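Beta-phenylalanine aminotransferase (Variovorax paradoxus, PDB 4AO9) transfers the amino group of beta-phenylalanine to a keto acid acceptor, probably by the usual pyridoxal-5'-phosphate chemistry of class-III aminotransferases. Local coordinates at residues E95-V100 with F420-L425; G118-T123 with N324-A329. All blocks are in the same frame, centred on the assembly; numbering follows the deposited sequence.

Contact 1 (E95-V100 with F420-L425); sequences EYTAGV and FVVLSL
Thr97 and Tyr96 pack against Phe420 at the tight end of this contact. The methyl CG2 of Thr97 lies 3.5 Å from CZ of Phe420, the two side chains crossing at about a right angle. Tyr96 CD2 comes up in the plane of the Phe420 ring at its edge, 3.7 Å from CD2 of Phe420. Within 420-425, Val422 CG2 sits 3.5 Å above the plane of that ring and over its centre, a CH-pi type placement, and also lies 3.9 Å from Thr97 CG2. Val422 CG1, anti to the backbone N (chi1 176°), meets Thr97 CA. Thr97 OG1 hydrogen-bonds to Tyr96 O at 2.6 Å, in the carbonyl plane and on a lone pair, which helps hold the side-chain rotation that puts CG2 on Phe420.

Strand 420-422 is an edge strand of the three-stranded antiparallel sheet within this chain, next to 377-381, and the loop 95-100 carries the Thr97 side chain to about 6 Å from the pyridoxal-5'-phosphate, where it also touches Lys287 of the cofactor pocket.

Toward Leu425, which is partly exposed, the Val100 side chain approaches no closer than 4.3 Å (CG2 to Leu423 O), and backbone oxygens make the closer contacts. Val100 O accepts from Leu425 N at 2.8 Å, nearly straight at 178°, and also meets Leu425 CG. Ser424 CB lies beside Gly99 O and Val100 O.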
ATOM      1  N   GLU A  95      -3.010 -16.700   4.851  1.00 10.19           N
ATOM      2  CA  GLU A  95      -2.968 -15.371   4.239  1.00 10.37           C
ATOM      3  C   GLU A  95      -2.038 -15.312   3.028  1.00 10.36           C
ATOM      4  O   GLU A  95      -1.288 -14.355   2.839  1.00 10.06           O
ATOM      5  CB  GLU A  95      -2.649 -14.305   5.294  1.00 10.48           C
ATOM      6  CG  GLU A  95      -3.151 -12.898   4.929  1.00 10.58           C
ATOM      7  CD  GLU A  95      -4.656 -12.826   4.807  1.00  9.97           C
ATOM      8  OE1 GLU A  95      -5.189 -13.100   3.718  1.00 12.24           O
ATOM      9  OE2 GLU A  95      -5.316 -12.477   5.801  1.00 12.51           O
ATOM     10  N   TYR A  96      -2.101 -16.360   2.211  1.00 10.06           N
ATOM     11  CA  TYR A  96      -1.366 -16.399   0.948  1.00 10.34           C
ATOM     12  C   TYR A  96       0.124 -16.155   1.177  1.00 10.60           C
ATOM     13  O   TYR A  96       0.773 -15.444   0.418  1.00 10.97           O
ATOM     14  CB  TYR A  96      -1.996 -15.431  -0.091  1.00 10.47           C
ATOM     15  CG  TYR A  96      -3.279 -16.017  -0.652  1.00 10.49           C
ATOM     16  CD1 TYR A  96      -4.485 -15.933   0.055  1.00 12.12           C
ATOM     17  CD2 TYR A  96      -3.272 -16.721  -1.852  1.00 11.24           C
ATOM     18  CE1 TYR A  96      -5.657 -16.523  -0.440  1.00 11.76           C
ATOM     19  CE2 TYR A  96      -4.434 -17.296  -2.355  1.00 12.06           C
ATOM     20  CZ  TYR A  96      -5.616 -17.195  -1.644  1.00 12.31           C
ATOM     21  OH  TYR A  96      -6.754 -17.784  -2.140  1.00 14.08           O
ATOM     22  N   THR A  97       0.626 -16.780   2.248  1.00 10.62           N
ATOM     23  CA  THR A  97       2.031 -16.757   2.722  1.00 11.10           C
ATOM     24  C   THR A  97       2.371 -15.647   3.715  1.00 11.07           C
ATOM     25  O   THR A  97       3.406 -15.719   4.371  1.00 12.11           O
ATOM     26  CB  THR A  97       3.126 -16.800   1.607  1.00 10.71           C
ATOM     27  OG1 THR A  97       3.301 -15.492   1.042  1.00 11.32           O
ATOM     28  CG2 THR A  97       2.802 -17.808   0.511  1.00 11.35           C
ATOM     29  N   ALA A  98       1.523 -14.624   3.832  1.00 10.59           N
ATOM     30  CA  ALA A  98       1.790 -13.557   4.802  1.00 10.49           C
ATOM     31  C   ALA A  98       1.666 -14.052   6.244  1.00 10.97           C
ATOM     32  O   ALA A  98       2.350 -13.553   7.140  1.00 11.85           O
ATOM     33  CB  ALA A  98       0.865 -12.348   4.558  1.00 10.07           C
ATOM     34  N   GLY A  99       0.801 -15.047   6.454  1.00 10.37           N
ATOM     35  CA  GLY A  99       0.428 -15.504   7.801  1.00 10.19           C
ATOM     36  C   GLY A  99       1.290 -16.631   8.353  1.00  9.91           C
ATOM     37  O   GLY A  99       0.791 -17.549   8.999  1.00  9.87           O
ATOM     38  N   VAL A 100       2.600 -16.546   8.141  1.00  9.75           N
ATOM     39  CA  VAL A 100       3.501 -17.631   8.534  1.00  9.35           C
ATOM     40  C   VAL A 100       3.528 -17.854  10.050  1.00  9.90           C
ATOM     41  O   VAL A 100       3.897 -18.939  10.515  1.00  9.59           O
ATOM     42  CB  VAL A 100       4.937 -17.430   7.954  1.00  8.94           C
ATOM     43  CG1 VAL A 100       5.734 -16.374   8.743  1.00 10.27           C
ATOM     44  CG2 VAL A 100       5.690 -18.763   7.893  1.00  9.64           C
ATOM     45  N   PHE A 420      -3.564 -23.652  -3.870  1.00 10.88           N
ATOM     46  CA  PHE A 420      -2.331 -23.189  -3.222  1.00 11.03           C
ATOM     47  C   PHE A 420      -2.314 -23.610  -1.753  1.00 11.39           C
ATOM     48  O   PHE A 420      -3.241 -23.294  -1.009  1.00 11.44           O
ATOM     49  CB  PHE A 420      -2.287 -21.658  -3.352  1.00 11.08           C
ATOM     50  CG  PHE A 420      -1.016 -20.991  -2.876  1.00 10.80           C
ATOM     51  CD1 PHE A 420       0.233 -21.619  -2.917  1.00 10.80           C
ATOM     52  CD2 PHE A 420      -1.076 -19.664  -2.437  1.00 11.45           C
ATOM     53  CE1 PHE A 420       1.398 -20.924  -2.502  1.00 10.71           C
ATOM     54  CE2 PHE A 420       0.077 -18.967  -2.045  1.00 11.37           C
ATOM     55  CZ  PHE A 420       1.319 -19.600  -2.073  1.00 11.22           C
ATOM     56  N   VAL A 421      -1.275 -24.349  -1.366  1.00 11.78           N
ATOM     57  CA  VAL A 421      -1.091 -24.859  -0.014  1.00 12.26           C
ATOM     58  C   VAL A 421       0.111 -24.174   0.613  1.00 12.08           C
ATOM     59  O   VAL A 421       1.187 -24.128   0.015  1.00 12.62           O
ATOM     60  CB  VAL A 421      -0.859 -26.387  -0.040  1.00 12.67           C
ATOM     61  CG1 VAL A 421      -0.460 -26.921   1.341  1.00 14.39           C
ATOM     62  CG2 VAL A 421      -2.101 -27.089  -0.554  1.00 13.61           C
ATOM     63  N   VAL A 422      -0.081 -23.637   1.816  1.00 11.57           N
ATOM     64  CA  VAL A 422       0.931 -22.803   2.461  1.00 11.59           C
ATOM     65  C   VAL A 422       1.100 -23.268   3.898  1.00 11.20           C
ATOM     66  O   VAL A 422       0.144 -23.214   4.673  1.00 12.16           O
ATOM     67  CB  VAL A 422       0.480 -21.310   2.479  1.00 10.97           C
ATOM     68  CG1 VAL A 422       1.475 -20.424   3.228  1.00 12.41           C
ATOM     69  CG2 VAL A 422       0.255 -20.774   1.061  1.00 12.96           C
ATOM     70  N   LEU A 423       2.299 -23.716   4.254  1.00 12.00           N
ATOM     71  CA  LEU A 423       2.567 -24.083   5.642  1.00 12.40           C
ATOM     72  C   LEU A 423       2.840 -22.842   6.481  1.00 11.84           C
ATOM     73  O   LEU A 423       3.414 -21.850   6.001  1.00 12.20           O
ATOM     74  CB  LEU A 423       3.739 -25.072   5.736  1.00 13.81           C
ATOM     75  CG  LEU A 423       3.453 -26.577   5.603  1.00 17.93           C
ATOM     76  CD1 LEU A 423       2.206 -26.963   4.770  1.00 19.07           C
ATOM     77  CD2 LEU A 423       4.687 -27.328   5.160  1.00 18.44           C
ATOM     78  N   SER A 424       2.370 -22.882   7.722  1.00 11.06           N
ATOM     79  CA  SER A 424       2.682 -21.869   8.722  1.00 10.88           C
ATOM     80  C   SER A 424       3.271 -22.546   9.957  1.00 11.55           C
ATOM     81  O   SER A 424       3.131 -23.767  10.126  1.00 11.79           O
ATOM     82  CB  SER A 424       1.432 -21.054   9.067  1.00 11.22           C
ATOM     83  OG  SER A 424       0.380 -21.899   9.504  1.00 11.39           O
ATOM     84  N   LEU A 425       3.910 -21.763  10.823  1.00 11.27           N
ATOM     85  CA  LEU A 425       4.634 -22.340  11.961  1.00 11.95           C
ATOM     86  C   LEU A 425       3.799 -23.171  12.946  1.00 12.35           C
ATOM     87  O   LEU A 425       4.308 -24.169  13.443  1.00 12.50           O
ATOM     88  CB  LEU A 425       5.426 -21.270  12.711  1.00 11.96           C
ATOM     89  CG  LEU A 425       6.541 -20.571  11.934  1.00 12.03           C
ATOM     90  CD1 LEU A 425       7.018 -19.350  12.699  1.00 13.02           C
ATOM     91  CD2 LEU A 425       7.711 -21.519  11.636  1.00 13.78           C
TER

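Contact 2 (G118-T123 with N324-A329); sequences GGINLT and NVMTMA
Ile120 and Val325 mark the closest backbone approach, with CA atoms 6.4 Å apart, where the loop after helix 106-117 meets the first turn of helix 325-337. No direct hydrogen bond crosses, so the join is apolar, with one bridging water. Val325 points toward the loop and sends CG1 to Leu122 and CG2 to Gly119 and Ile120. CG1 meets Leu122 CD1 at 3.8 Å, the side chains crossing at about a right angle, while CG2 lies 3.6 Å from Gly119 O and near CG2 of Ile120. That same Ile120 methyl also reaches Met326 SD, at 3.9 Å, the Met326 chain running extended about chi2 (165°) to bring the sulfur there. Gly119 has positive phi (103°) and is the first residue to leave helical geometry after helix 106-117.

The water accepts from Val325 N at 3.2 Å and, weakly, from Leu122 N, linking the helix start to the loop. Asn324 is the N-cap: its OD1 accepts from Thr327 N at 2.8 Å, a straight bond (177°) whose donor stands above the carbonyl plane. Asn324 ND2 donates in return to Thr327 OG1 at 3.0 Å, so both ends of the amide are held.

Across the dimer interface, Asn121 ND2 bonds Gly292 O of the second subunit, and Ile120 O bonds His103 of that subunit. Within the chain, Met326 also packs on Val112 and Met116 of helix 106-117, and Met328 on Leu132 of helix 129-139.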
ATOM      1  N   GLY A 118       3.763   3.291  23.034  1.00 11.87           N
ATOM      2  CA  GLY A 118       4.746   4.348  22.818  1.00 10.56           C
ATOM      3  C   GLY A 118       4.265   5.474  21.922  1.00  9.71           C
ATOM      4  O   GLY A 118       4.968   6.461  21.739  1.00  9.41           O
ATOM      5  N   GLY A 119       3.080   5.301  21.338  1.00  9.02           N
ATOM      6  CA  GLY A 119       2.497   6.289  20.434  1.00  9.06           C
ATOM      7  C   GLY A 119       2.634   5.871  18.978  1.00  8.06           C
ATOM      8  O   GLY A 119       3.686   5.365  18.544  1.00  8.77           O
ATOM      9  N   ILE A 120       1.552   6.070  18.215  1.00  7.74           N
ATOM     10  CA  ILE A 120       1.552   5.799  16.765  1.00  7.89           C
ATOM     11  C   ILE A 120       1.469   7.086  15.964  1.00  7.50           C
ATOM     12  O   ILE A 120       1.321   8.169  16.533  1.00  7.39           O
ATOM     13  CB  ILE A 120       0.436   4.822  16.369  1.00  7.25           C
ATOM     14  CG1 ILE A 120      -0.957   5.454  16.564  1.00  8.29           C
ATOM     15  CG2 ILE A 120       0.614   3.508  17.159  1.00  8.48           C
ATOM     16  CD1 ILE A 120      -2.090   4.607  15.939  1.00 10.01           C
ATOM     17  N   ASN A 121       1.592   6.952  14.641  1.00  7.80           N
ATOM     18  CA  ASN A 121       1.561   8.103  13.729  1.00  7.60           C
ATOM     19  C   ASN A 121       2.615   9.149  14.104  1.00  7.66           C
ATOM     20  O   ASN A 121       2.331  10.355  14.163  1.00  7.67           O
ATOM     21  CB  ASN A 121       0.151   8.734  13.667  1.00  8.77           C
ATOM     22  CG  ASN A 121      -0.934   7.777  13.167  1.00 10.67           C
ATOM     23  OD1 ASN A 121      -2.098   7.972  13.497  1.00 14.39           O
ATOM     24  ND2 ASN A 121      -0.571   6.767  12.386  1.00 11.64           N
ATOM     25  N   LEU A 122       3.839   8.673  14.350  1.00  7.84           N
ATOM     26  CA  LEU A 122       4.881   9.497  14.958  1.00  8.20           C
ATOM     27  C   LEU A 122       5.473  10.599  14.075  1.00  8.52           C
ATOM     28  O   LEU A 122       6.181  11.469  14.574  1.00  9.00           O
ATOM     29  CB  LEU A 122       5.983   8.611  15.559  1.00  8.32           C
ATOM     30  CG  LEU A 122       5.574   7.728  16.742  1.00  8.87           C
ATOM     31  CD1 LEU A 122       6.814   7.011  17.283  1.00 10.78           C
ATOM     32  CD2 LEU A 122       4.912   8.548  17.837  1.00  9.02           C
ATOM     33  N   THR A 123       5.169  10.575  12.780  1.00  8.31           N
ATOM     34  CA  THR A 123       5.494  11.697  11.886  1.00  8.16           C
ATOM     35  C   THR A 123       6.969  12.073  11.857  1.00  8.39           C
ATOM     36  O   THR A 123       7.329  13.237  11.919  1.00  9.11           O
ATOM     37  CB  THR A 123       4.642  12.963  12.203  1.00  8.85           C
ATOM     38  OG1 THR A 123       3.328  12.560  12.579  1.00  8.72           O
ATOM     39  CG2 THR A 123       4.538  13.845  10.978  1.00  9.92           C
ATOM     40  N   ASN A 324       5.623   2.895   9.621  1.00  8.57           N
ATOM     41  CA  ASN A 324       4.779   2.938  10.811  1.00  8.79           C
ATOM     42  C   ASN A 324       5.294   2.008  11.897  1.00  8.90           C
ATOM     43  O   ASN A 324       5.750   0.904  11.605  1.00  8.79           O
ATOM     44  CB  ASN A 324       3.320   2.658  10.458  1.00  8.99           C
ATOM     45  CG  ASN A 324       3.032   1.201  10.290  1.00  9.33           C
ATOM     46  OD1 ASN A 324       2.817   0.471  11.269  1.00 11.64           O
ATOM     47  ND2 ASN A 324       2.999   0.753   9.032  1.00 10.11           N
ATOM     48  N   VAL A 325       5.230   2.464  13.146  1.00  9.31           N
ATOM     49  CA  VAL A 325       5.860   1.731  14.238  1.00 10.44           C
ATOM     50  C   VAL A 325       5.279   0.355  14.493  1.00 10.51           C
ATOM     51  O   VAL A 325       5.982  -0.531  14.976  1.00 10.72           O
ATOM     52  CB  VAL A 325       5.886   2.528  15.570  1.00 10.49           C
ATOM     53  CG1 VAL A 325       6.805   3.721  15.464  1.00 12.18           C
ATOM     54  CG2 VAL A 325       4.482   2.923  16.013  1.00 12.99           C
ATOM     55  N   MET A 326       4.000   0.159  14.173  1.00 10.68           N
ATOM     56  CA  MET A 326       3.397  -1.151  14.415  1.00 11.18           C
ATOM     57  C   MET A 326       3.968  -2.216  13.482  1.00 10.80           C
ATOM     58  O   MET A 326       4.347  -3.295  13.931  1.00 11.47           O
ATOM     59  CB  MET A 326       1.878  -1.051  14.312  1.00 11.68           C
ATOM     60  CG  MET A 326       1.295  -0.225  15.461  1.00 13.05           C
ATOM     61  SD  MET A 326      -0.393   0.286  15.153  1.00 13.42           S
ATOM     62  CE  MET A 326      -1.233  -1.293  15.301  1.00 17.33           C
ATOM     63  N   THR A 327       4.042  -1.901  12.194  1.00 10.00           N
ATOM     64  CA  THR A 327       4.702  -2.782  11.224  1.00  9.83           C
ATOM     65  C   THR A 327       6.172  -3.010  11.573  1.00  9.37           C
ATOM     66  O   THR A 327       6.648  -4.143  11.539  1.00  9.23           O
ATOM     67  CB  THR A 327       4.589  -2.228   9.785  1.00 10.06           C
ATOM     68  OG1 THR A 327       3.196  -2.166   9.421  1.00 12.19           O
ATOM     69  CG2 THR A 327       5.354  -3.107   8.774  1.00 11.11           C
ATOM     70  N   MET A 328       6.888  -1.946  11.911  1.00  9.10           N
ATOM     71  CA  MET A 328       8.316  -2.070  12.224  1.00  9.47           C
ATOM     72  C   MET A 328       8.522  -2.983  13.435  1.00  9.10           C
ATOM     73  O   MET A 328       9.425  -3.822  13.437  1.00 10.11           O
ATOM     74  CB  MET A 328       8.959  -0.702  12.480  1.00  9.54           C
ATOM     75  CG  MET A 328       8.862   0.303  11.316  1.00 10.42           C
ATOM     76  SD  MET A 328       9.697  -0.123   9.773  1.00 11.04           S
ATOM     77  CE  MET A 328       8.366  -0.832   8.800  1.00 10.43           C
ATOM     78  N   ALA A 329       7.679  -2.824  14.454  1.00  9.43           N
ATOM     79  CA  ALA A 329       7.765  -3.656  15.654  1.00  9.79           C
ATOM     80  C   ALA A 329       7.389  -5.107  15.353  1.00  9.74           C
ATOM     81  O   ALA A 329       8.094  -6.039  15.763  1.00 10.28           O
ATOM     82  CB  ALA A 329       6.874  -3.083  16.751  1.00 10.09           C
TER
HETATM   83  O   HOH W   1       4.107   5.427  13.461  1.00  3.37           O

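Overall arrangement
Both contacts belong to one chain of a dimer; their centres are about 25 Å apart and their nearest atoms about 11 Å, so they do not touch. Along the sequence the order is 95-100, 118-123, 324-329, 420-425, and contact 2 falls wholly between the two halves of contact 1. Helix 106-117 separates their first segments. The centre of contact 1, on edge strand 420-422 of the antiparallel sheet, lies about 9 Å from the centre of the chain; that of contact 2, at the start of helix 325-337, about 26 Å. The subunit interface connects them: Glu95 OE2 of one subunit accepts from Thr123 N of the other, joining a loop near the cofactor to the partner's loop.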